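Local coordinates for trans-4-hydroxy-L-proline dehydratase (Clostridioides difficile 70-100-2010, PDB 6VXC), which catalyses the radical-based dehydration of trans-4-hydroxy-L-proline to (S)-1-pyrroline-5-carboxylate during anaerobic breakdown of hydroxyproline, at residues M662-T665 with T666-Y670; S787-F790 with N791-S794; R795-Q798 with D799-I802. One frame throughout, in Å; residues are numbered along the deposited sequence.

In the fold
All three contacts are local. Contact 1 is fully buried, beside the probable active site, and turns the chain into helix 667-673. Contact 2 is partly buried; it carries the chain from strand 787-789 through a 3-10 turn toward helix 795-803. Contact 3 lies on that helix, with Leu797, Gln798, Glu800, Ile801 and Ile802 buried and Arg795 exposed. Leu793 CD1 packs on Ile801 CD1 to join contacts 2 and 3. Both belong to the glycine radical region, contact 1 to the PFL-like part. His668 NE2 and Glu800 OE2, 2.9 Å apart, join contacts 1 and 3. Contact 1 rests on a backbone turn, contact 2 adds an amide-carboxylate bond, and contact 3 a salt bridge.

Contact 1 (M662-T665 with T666-Y670); sequences MLPT and TCHIY
Pro664 and His668 meet where a type II' beta turn, Pro664 to Cys667, leads the chain into helix 667-673. The turn is closed by Cys667 N, which donates to Pro664 O at 2.6 Å. Thr665 and Thr666 form the corner, and Thr666 stands at the N-cap position without capping the helix through its side chain.

The side chain of His668 can be followed outward. Its CB lies 3.9 Å from Pro664 CB. The first torsion (62°) sets CG between the backbone N and the carbonyl carbon, and this folds the ring back toward the turn. CG stays near Pro664 CB. ND1 comes closer, 3.6 Å from the same Pro664 CB, which approaches the ring obliquely. Ile669 CD1 lies over one face, 3.7 Å above the plane and offset toward the rim. At the tip, NE2 is hydrogen-bonded to Glu800 of helix 795-803.

The turn also places side chains in the active-site region. Thr665 OG1 is hydrogen-bonded to Tyr470 OH, and the Thr665 side chain is about 4 Å from that of Cys454, the probable radical cysteine. A glycerol, probably from the crystallisation liquor, lies about 3 Å from the Thr665 side chain. His668 CE1 completes the approach of the ring to the turn: it lies 3.2 Å from Thr665 O, which sits at the ring edge, near the plane of the ring.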
ATOM      1  N   MET A 662     -11.724  -1.816  -1.869  1.00 11.93           N
ATOM      2  CA  MET A 662     -12.231  -0.449  -2.012  1.00 12.83           C
ATOM      3  C   MET A 662     -11.318   0.513  -1.257  1.00 12.94           C
ATOM      4  O   MET A 662     -11.479   0.696  -0.043  1.00 12.75           O
ATOM      5  CB  MET A 662     -13.659  -0.363  -1.492  1.00 13.17           C
ATOM      6  CG  MET A 662     -14.512  -1.538  -1.948  1.00 16.61           C
ATOM      7  SD  MET A 662     -15.146  -1.258  -3.602  1.00 23.40           S
ATOM      8  CE  MET A 662     -16.379  -0.032  -3.196  1.00 14.29           C
ATOM      9  N   LEU A 663     -10.385   1.134  -1.973  1.00 10.27           N
ATOM     10  CA  LEU A 663      -9.505   2.147  -1.404  1.00 12.55           C
ATOM     11  C   LEU A 663      -9.016   3.058  -2.524  1.00 13.01           C
ATOM     12  O   LEU A 663      -9.027   2.665  -3.694  1.00 15.13           O
ATOM     13  CB  LEU A 663      -8.321   1.514  -0.647  1.00 13.08           C
ATOM     14  CG  LEU A 663      -7.226   0.566  -1.179  1.00 14.74           C
ATOM     15  CD1 LEU A 663      -7.815  -0.638  -1.865  1.00 16.45           C
ATOM     16  CD2 LEU A 663      -6.177   1.235  -2.034  1.00 14.34           C
ATOM     17  N   PRO A 664      -8.631   4.304  -2.204  1.00 13.77           N
ATOM     18  CA  PRO A 664      -8.258   5.260  -3.259  1.00 12.22           C
ATOM     19  C   PRO A 664      -6.803   5.734  -3.237  1.00 13.38           C
ATOM     20  O   PRO A 664      -6.326   6.257  -4.247  1.00 12.68           O
ATOM     21  CB  PRO A 664      -9.187   6.439  -2.960  1.00  9.98           C
ATOM     22  CG  PRO A 664      -9.169   6.465  -1.411  1.00  9.06           C
ATOM     23  CD  PRO A 664      -9.027   5.005  -0.966  1.00  8.91           C
ATOM     24  N   THR A 665      -6.109   5.615  -2.102  1.00 11.18           N
ATOM     25  CA  THR A 665      -4.876   6.369  -1.848  1.00 11.31           C
ATOM     26  C   THR A 665      -5.085   7.832  -2.261  1.00 11.51           C
ATOM     27  O   THR A 665      -5.912   8.513  -1.654  1.00 14.15           O
ATOM     28  CB  THR A 665      -3.669   5.716  -2.541  1.00 13.53           C
ATOM     29  OG1 THR A 665      -3.635   4.316  -2.223  1.00 14.42           O
ATOM     30  CG2 THR A 665      -2.368   6.364  -2.069  1.00 11.50           C
ATOM     31  N   THR A 666      -4.368   8.355  -3.261  1.00 13.36           N
ATOM     32  CA  THR A 666      -4.672   9.698  -3.759  1.00 12.94           C
ATOM     33  C   THR A 666      -5.373   9.665  -5.117  1.00 12.18           C
ATOM     34  O   THR A 666      -5.538  10.715  -5.749  1.00 13.36           O
ATOM     35  CB  THR A 666      -3.418  10.590  -3.830  1.00 12.19           C
ATOM     36  OG1 THR A 666      -2.416   9.990  -4.651  1.00 14.00           O
ATOM     37  CG2 THR A 666      -2.831  10.875  -2.423  1.00 11.53           C
ATOM     38  N   CYS A 667      -5.805   8.490  -5.570  1.00 12.36           N
ATOM     39  CA  CYS A 667      -6.395   8.390  -6.893  1.00 11.23           C
ATOM     40  C   CYS A 667      -7.791   8.998  -6.972  1.00 12.11           C
ATOM     41  O   CYS A 667      -8.251   9.290  -8.086  1.00 13.37           O
ATOM     42  CB  CYS A 667      -6.442   6.932  -7.345  1.00 19.56           C
ATOM     43  SG  CYS A 667      -6.633   6.742  -9.116  1.00 67.96           S
ATOM     44  N   HIS A 668      -8.475   9.204  -5.830  1.00 12.45           N
ATOM     45  CA  HIS A 668      -9.779   9.867  -5.872  1.00 10.62           C
ATOM     46  C   HIS A 668      -9.661  11.325  -6.291  1.00 11.36           C
ATOM     47  O   HIS A 668     -10.639  11.883  -6.793  1.00 10.97           O
ATOM     48  CB  HIS A 668     -10.518   9.755  -4.528  1.00  8.50           C
ATOM     49  CG  HIS A 668      -9.813  10.407  -3.378  1.00 11.11           C
ATOM     50  ND1 HIS A 668      -8.556  10.024  -2.967  1.00 10.08           N
ATOM     51  CD2 HIS A 668     -10.213  11.378  -2.521  1.00  8.91           C
ATOM     52  CE1 HIS A 668      -8.194  10.760  -1.928  1.00 11.84           C
ATOM     53  NE2 HIS A 668      -9.183  11.588  -1.638  1.00 12.12           N
ATOM     54  N   ILE A 669      -8.495  11.941  -6.094  1.00 10.92           N
ATOM     55  CA  ILE A 669      -8.252  13.282  -6.617  1.00  9.80           C
ATOM     56  C   ILE A 669      -8.163  13.244  -8.142  1.00 11.38           C
ATOM     57  O   ILE A 669      -8.896  13.949  -8.837  1.00 14.53           O
ATOM     58  CB  ILE A 669      -6.985  13.886  -5.984  1.00 11.09           C
ATOM     59  CG1 ILE A 669      -7.061  13.840  -4.435  1.00 10.70           C
ATOM     60  CG2 ILE A 669      -6.715  15.299  -6.530  1.00 12.93           C
ATOM     61  CD1 ILE A 669      -8.264  14.576  -3.820  1.00  7.92           C
ATOM     62  N   TYR A 670      -7.268  12.405  -8.669  1.00 12.61           N
ATOM     63  CA  TYR A 670      -7.086  12.264 -10.115  1.00 13.53           C
ATOM     64  C   TYR A 670      -8.385  11.874 -10.812  1.00 10.98           C
ATOM     65  O   TYR A 670      -8.770  12.480 -11.818  1.00 12.69           O
ATOM     66  CB  TYR A 670      -5.997  11.212 -10.373  1.00 14.33           C
ATOM     67  CG  TYR A 670      -5.862  10.662 -11.792  1.00 13.16           C
ATOM     68  CD1 TYR A 670      -5.687  11.504 -12.884  1.00 15.24           C
ATOM     69  CD2 TYR A 670      -5.837   9.301 -12.017  1.00 14.33           C
ATOM     70  CE1 TYR A 670      -5.534  10.994 -14.176  1.00 16.09           C
ATOM     71  CE2 TYR A 670      -5.675   8.779 -13.308  1.00 13.04           C
ATOM     72  CZ  TYR A 670      -5.533   9.634 -14.377  1.00 15.70           C
ATOM     73  OH  TYR A 670      -5.379   9.111 -15.645  1.00 14.32           O
TER

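Contact 2 (S787-F790 with N791-S794); sequences SDHF and NNLS
Asp788 and Asn792 are brought together by different first torsions. Asp788 CG lies anti to the backbone N (chi1 -151°), whereas Asn792 CG lies beside its own N, anti to the carbonyl carbon. The two side chains cross at about a right angle. Asn792 ND2 donates to Asp788 OD1 at 3.1 Å, and the bond is nearly straight at 173°. OD1 is met on the syn side, though the donor stands out of the carboxylate plane. On the amide side, the acceptor lies in the Asn792 plane. The carboxylate and amide planes are 70° apart.

The carboxylate has further partners. His789 N makes a weak bond to OD1, and OD2 is hydrogen-bonded to Thr356 OG1. Asn792 ND2 also passes 3.8 Å from His789 CB.

Strand 787-789 pairs antiparallel with strand 780-782, and Gly785, the glycyl radical site of the active enzyme, lies in the loop joining the two strands; the radical is absent here. A short 3-10 turn then takes the chain off the strand. Asn792 N donates to His789 O at 2.9 Å, and Leu793 N donates to Phe790 O at 3.1 Å.

Leu793 packs back on the turn: its CG lies 3.4 Å from Phe790 O and 3.6 Å from His789 O. Its CD1 comes within 4.3 Å of Phe790 CD1, a loose apolar contact. The Phe790 ring packs on Leu766, Ala769 and Gln770 of helix 763-771.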
ATOM      1  N   SER A 787      -0.728   8.363   6.796  1.00 10.62           N
ATOM      2  CA  SER A 787      -0.558   9.736   7.246  1.00 11.90           C
ATOM      3  C   SER A 787       0.574  10.392   6.474  1.00 10.98           C
ATOM      4  O   SER A 787       1.503   9.721   6.014  1.00 13.70           O
ATOM      5  CB  SER A 787      -0.270   9.804   8.756  1.00 11.66           C
ATOM      6  OG  SER A 787      -1.328   9.229   9.497  1.00 13.89           O
ATOM      7  N   ASP A 788       0.479  11.705   6.312  1.00 13.67           N
ATOM      8  CA  ASP A 788       1.493  12.442   5.571  1.00 12.74           C
ATOM      9  C   ASP A 788       1.527  13.878   6.068  1.00 12.49           C
ATOM     10  O   ASP A 788       0.572  14.363   6.664  1.00 15.60           O
ATOM     11  CB  ASP A 788       1.218  12.400   4.054  1.00 13.47           C
ATOM     12  CG  ASP A 788       2.493  12.506   3.215  1.00 14.97           C
ATOM     13  OD1 ASP A 788       3.525  12.991   3.735  1.00 15.33           O
ATOM     14  OD2 ASP A 788       2.452  12.094   2.027  1.00 19.39           O
ATOM     15  N   HIS A 789       2.630  14.562   5.794  1.00 12.36           N
ATOM     16  CA  HIS A 789       2.686  15.992   6.064  1.00 13.56           C
ATOM     17  C   HIS A 789       1.691  16.737   5.186  1.00 14.25           C
ATOM     18  O   HIS A 789       1.597  16.488   3.983  1.00 14.28           O
ATOM     19  CB  HIS A 789       4.098  16.527   5.832  1.00 17.32           C
ATOM     20  CG  HIS A 789       5.058  16.164   6.916  1.00 20.66           C
ATOM     21  ND1 HIS A 789       5.813  15.013   6.886  1.00 22.86           N
ATOM     22  CD2 HIS A 789       5.363  16.784   8.080  1.00 19.36           C
ATOM     23  CE1 HIS A 789       6.548  14.943   7.980  1.00 22.18           C
ATOM     24  NE2 HIS A 789       6.299  16.008   8.719  1.00 24.73           N
ATOM     25  N   PHE A 790       0.909  17.615   5.820  1.00 14.90           N
ATOM     26  CA  PHE A 790      -0.048  18.452   5.114  1.00 13.19           C
ATOM     27  C   PHE A 790       0.606  19.220   3.965  1.00 13.32           C
ATOM     28  O   PHE A 790       0.026  19.338   2.883  1.00 13.39           O
ATOM     29  CB  PHE A 790      -0.714  19.396   6.132  1.00 14.02           C
ATOM     30  CG  PHE A 790      -1.805  20.261   5.568  1.00 14.39           C
ATOM     31  CD1 PHE A 790      -3.043  19.730   5.263  1.00 14.55           C
ATOM     32  CD2 PHE A 790      -1.614  21.633   5.423  1.00 13.19           C
ATOM     33  CE1 PHE A 790      -4.060  20.535   4.756  1.00 14.91           C
ATOM     34  CE2 PHE A 790      -2.626  22.449   4.932  1.00 13.13           C
ATOM     35  CZ  PHE A 790      -3.842  21.906   4.594  1.00 13.42           C
ATOM     36  N   ASN A 791       1.832  19.698   4.169  1.00 15.19           N
ATOM     37  CA  ASN A 791       2.566  20.442   3.150  1.00 17.91           C
ATOM     38  C   ASN A 791       2.989  19.583   1.955  1.00 17.84           C
ATOM     39  O   ASN A 791       3.420  20.147   0.947  1.00 17.91           O
ATOM     40  CB  ASN A 791       3.825  21.097   3.749  1.00 17.64           C
ATOM     41  CG  ASN A 791       3.514  22.298   4.632  1.00 20.88           C
ATOM     42  OD1 ASN A 791       2.397  22.821   4.632  1.00 19.61           O
ATOM     43  ND2 ASN A 791       4.532  22.777   5.353  1.00 22.97           N
ATOM     44  N   ASN A 792       2.928  18.254   2.051  1.00 17.05           N
ATOM     45  CA  ASN A 792       3.213  17.384   0.911  1.00 15.55           C
ATOM     46  C   ASN A 792       2.011  17.192  -0.000  1.00 16.45           C
ATOM     47  O   ASN A 792       2.123  16.486  -1.002  1.00 20.84           O
ATOM     48  CB  ASN A 792       3.695  16.004   1.370  1.00 15.57           C
ATOM     49  CG  ASN A 792       5.140  16.020   1.836  1.00 18.87           C
ATOM     50  OD1 ASN A 792       5.908  16.893   1.467  1.00 19.17           O
ATOM     51  ND2 ASN A 792       5.514  15.034   2.640  1.00 20.40           N
ATOM     52  N   LEU A 793       0.867  17.769   0.333  1.00 16.23           N
ATOM     53  CA  LEU A 793      -0.361  17.533  -0.396  1.00 13.54           C
ATOM     54  C   LEU A 793      -0.663  18.698  -1.339  1.00 16.81           C
ATOM     55  O   LEU A 793      -0.388  19.857  -1.025  1.00 16.19           O
ATOM     56  CB  LEU A 793      -1.513  17.319   0.581  1.00 13.63           C
ATOM     57  CG  LEU A 793      -1.204  16.409   1.787  1.00 14.63           C
ATOM     58  CD1 LEU A 793      -2.390  16.380   2.703  1.00 12.33           C
ATOM     59  CD2 LEU A 793      -0.818  14.978   1.367  1.00 11.90           C
ATOM     60  N   SER A 794      -1.216  18.381  -2.504  1.00 16.07           N
ATOM     61  CA  SER A 794      -1.681  19.426  -3.397  1.00 16.26           C
ATOM     62  C   SER A 794      -2.801  20.217  -2.725  1.00 17.13           C
ATOM     63  O   SER A 794      -3.453  19.750  -1.792  1.00 17.45           O
ATOM     64  CB  SER A 794      -2.212  18.835  -4.701  1.00 19.93           C
ATOM     65  OG  SER A 794      -3.506  18.280  -4.502  1.00 18.36           O
TER

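Contact 3 (R795-Q798 with D799-I802); sequences RTLQ and DEII
Arg795 and Asp799, one helical turn apart on helix 795-803, bring their charged groups together nearly at right angles. The guanidinium and carboxylate planes are 82° apart. The Arg795 chain bends at chi2 (61°), which curls its end back toward Asp799. NE then donates to Asp799 OD2 at 2.7 Å. OD2 lies near the guanidinium plane; NE meets it on the syn side, out of the carboxylate plane. NH2 reaches the same oxygen more weakly, at 3.4 Å. Asp799 OD1 is hydrogen-bonded to Gln770 of helix 763-771.

Leu797 CD1 and Ile801 CD1 make an apolar contact at 4.2 Å. Leu797 CD1 also passes obliquely by Glu800, 3.9 Å from its OE2. Glu800 OE1 forms salt bridges with Lys696 and Arg804. Ile802 CG1 lies 3.3 Å from Gln798 O.

The backbone shows the regular alpha-helical i to i+4 pattern: Asp799 N, Glu800 N, Ile801 N and Ile802 N donate to the carbonyls of Arg795, Thr796, Leu797 and Gln798.

The Asp799 carboxylate is thus held by Arg795 NE on OD2 and by Gln770 on OD1, which probably favours its ionised form.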
ATOM      1  N   ARG A 795      -3.014  21.437  -3.212  1.00 16.52           N
ATOM      2  CA  ARG A 795      -4.112  22.249  -2.701  1.00 17.74           C
ATOM      3  C   ARG A 795      -5.449  21.510  -2.822  1.00 16.00           C
ATOM      4  O   ARG A 795      -6.303  21.594  -1.933  1.00 15.06           O
ATOM      5  CB  ARG A 795      -4.150  23.587  -3.445  1.00 17.01           C
ATOM      6  CG  ARG A 795      -5.348  24.436  -3.115  1.00 21.83           C
ATOM      7  CD  ARG A 795      -5.396  24.793  -1.647  1.00 21.73           C
ATOM      8  NE  ARG A 795      -6.675  25.422  -1.337  1.00 31.34           N
ATOM      9  CZ  ARG A 795      -6.862  26.710  -1.090  1.00 36.76           C
ATOM     10  NH1 ARG A 795      -5.830  27.550  -1.085  1.00 34.49           N
ATOM     11  NH2 ARG A 795      -8.091  27.148  -0.846  1.00 40.19           N
ATOM     12  N   THR A 796      -5.658  20.801  -3.928  1.00 14.32           N
ATOM     13  CA  THR A 796      -6.903  20.065  -4.104  1.00 14.37           C
ATOM     14  C   THR A 796      -7.066  18.987  -3.036  1.00 13.30           C
ATOM     15  O   THR A 796      -8.136  18.866  -2.433  1.00 14.29           O
ATOM     16  CB  THR A 796      -6.956  19.453  -5.507  1.00 15.64           C
ATOM     17  OG1 THR A 796      -6.860  20.494  -6.489  1.00 16.54           O
ATOM     18  CG2 THR A 796      -8.234  18.680  -5.694  1.00 11.95           C
ATOM     19  N   LEU A 797      -6.006  18.222  -2.766  1.00 14.59           N
ATOM     20  CA  LEU A 797      -6.088  17.181  -1.747  1.00 13.86           C
ATOM     21  C   LEU A 797      -6.251  17.783  -0.355  1.00 13.93           C
ATOM     22  O   LEU A 797      -7.052  17.298   0.448  1.00 14.04           O
ATOM     23  CB  LEU A 797      -4.840  16.300  -1.812  1.00 11.88           C
ATOM     24  CG  LEU A 797      -4.707  15.168  -0.783  1.00 11.11           C
ATOM     25  CD1 LEU A 797      -5.986  14.314  -0.694  1.00 10.20           C
ATOM     26  CD2 LEU A 797      -3.504  14.315  -1.130  1.00  8.73           C
ATOM     27  N   GLN A 798      -5.510  18.849  -0.057  1.00 14.96           N
ATOM     28  CA  GLN A 798      -5.711  19.563   1.196  1.00 14.06           C
ATOM     29  C   GLN A 798      -7.170  19.957   1.377  1.00 14.77           C
ATOM     30  O   GLN A 798      -7.760  19.742   2.445  1.00 13.83           O
ATOM     31  CB  GLN A 798      -4.830  20.808   1.240  1.00 11.53           C
ATOM     32  CG  GLN A 798      -3.352  20.531   1.345  1.00 11.80           C
ATOM     33  CD  GLN A 798      -2.554  21.822   1.346  1.00 14.11           C
ATOM     34  OE1 GLN A 798      -3.089  22.880   1.017  1.00 15.22           O
ATOM     35  NE2 GLN A 798      -1.279  21.746   1.732  1.00 14.01           N
ATOM     36  N   ASP A 799      -7.765  20.553   0.338  1.00 14.05           N
ATOM     37  CA  ASP A 799      -9.157  20.973   0.426  1.00 11.95           C
ATOM     38  C   ASP A 799     -10.113  19.790   0.530  1.00 12.03           C
ATOM     39  O   ASP A 799     -11.195  19.924   1.109  1.00 14.59           O
ATOM     40  CB  ASP A 799      -9.519  21.849  -0.782  1.00 14.06           C
ATOM     41  CG  ASP A 799      -8.871  23.239  -0.718  1.00 18.62           C
ATOM     42  OD1 ASP A 799      -8.315  23.588   0.344  1.00 20.37           O
ATOM     43  OD2 ASP A 799      -8.930  23.974  -1.722  1.00 21.25           O
ATOM     44  N   GLU A 800      -9.767  18.644  -0.059  1.00 13.09           N
ATOM     45  CA  GLU A 800     -10.604  17.462   0.113  1.00 13.53           C
ATOM     46  C   GLU A 800     -10.661  17.075   1.589  1.00 13.53           C
ATOM     47  O   GLU A 800     -11.743  16.915   2.163  1.00 14.43           O
ATOM     48  CB  GLU A 800     -10.061  16.315  -0.756  1.00 12.30           C
ATOM     49  CG  GLU A 800     -10.950  15.061  -0.849  1.00 10.34           C
ATOM     50  CD  GLU A 800     -10.745  14.077   0.321  1.00  9.83           C
ATOM     51  OE1 GLU A 800     -11.676  13.881   1.120  1.00 14.14           O
ATOM     52  OE2 GLU A 800      -9.649  13.495   0.436  1.00 15.29           O
ATOM     53  N   ILE A 801      -9.499  17.022   2.239  1.00 11.35           N
ATOM     54  CA  ILE A 801      -9.424  16.638   3.652  1.00 13.84           C
ATOM     55  C   ILE A 801     -10.184  17.628   4.530  1.00 11.91           C
ATOM     56  O   ILE A 801     -10.930  17.235   5.434  1.00 13.25           O
ATOM     57  CB  ILE A 801      -7.950  16.520   4.086  1.00 12.08           C
ATOM     58  CG1 ILE A 801      -7.291  15.332   3.370  1.00 14.46           C
ATOM     59  CG2 ILE A 801      -7.822  16.457   5.640  1.00 13.59           C
ATOM     60  CD1 ILE A 801      -5.800  15.330   3.417  1.00 10.96           C
ATOM     61  N   ILE A 802     -10.011  18.924   4.270  1.00 12.09           N
ATOM     62  CA  ILE A 802     -10.690  19.956   5.045  1.00 12.35           C
ATOM     63  C   ILE A 802     -12.204  19.861   4.891  1.00 14.01           C
ATOM     64  O   ILE A 802     -12.951  20.231   5.802  1.00 13.40           O
ATOM     65  CB  ILE A 802     -10.187  21.354   4.623  1.00 12.81           C
ATOM     66  CG1 ILE A 802      -8.715  21.537   5.002  1.00 16.19           C
ATOM     67  CG2 ILE A 802     -11.067  22.428   5.241  1.00 16.12           C
ATOM     68  CD1 ILE A 802      -8.040  22.751   4.360  1.00 17.29           C
TER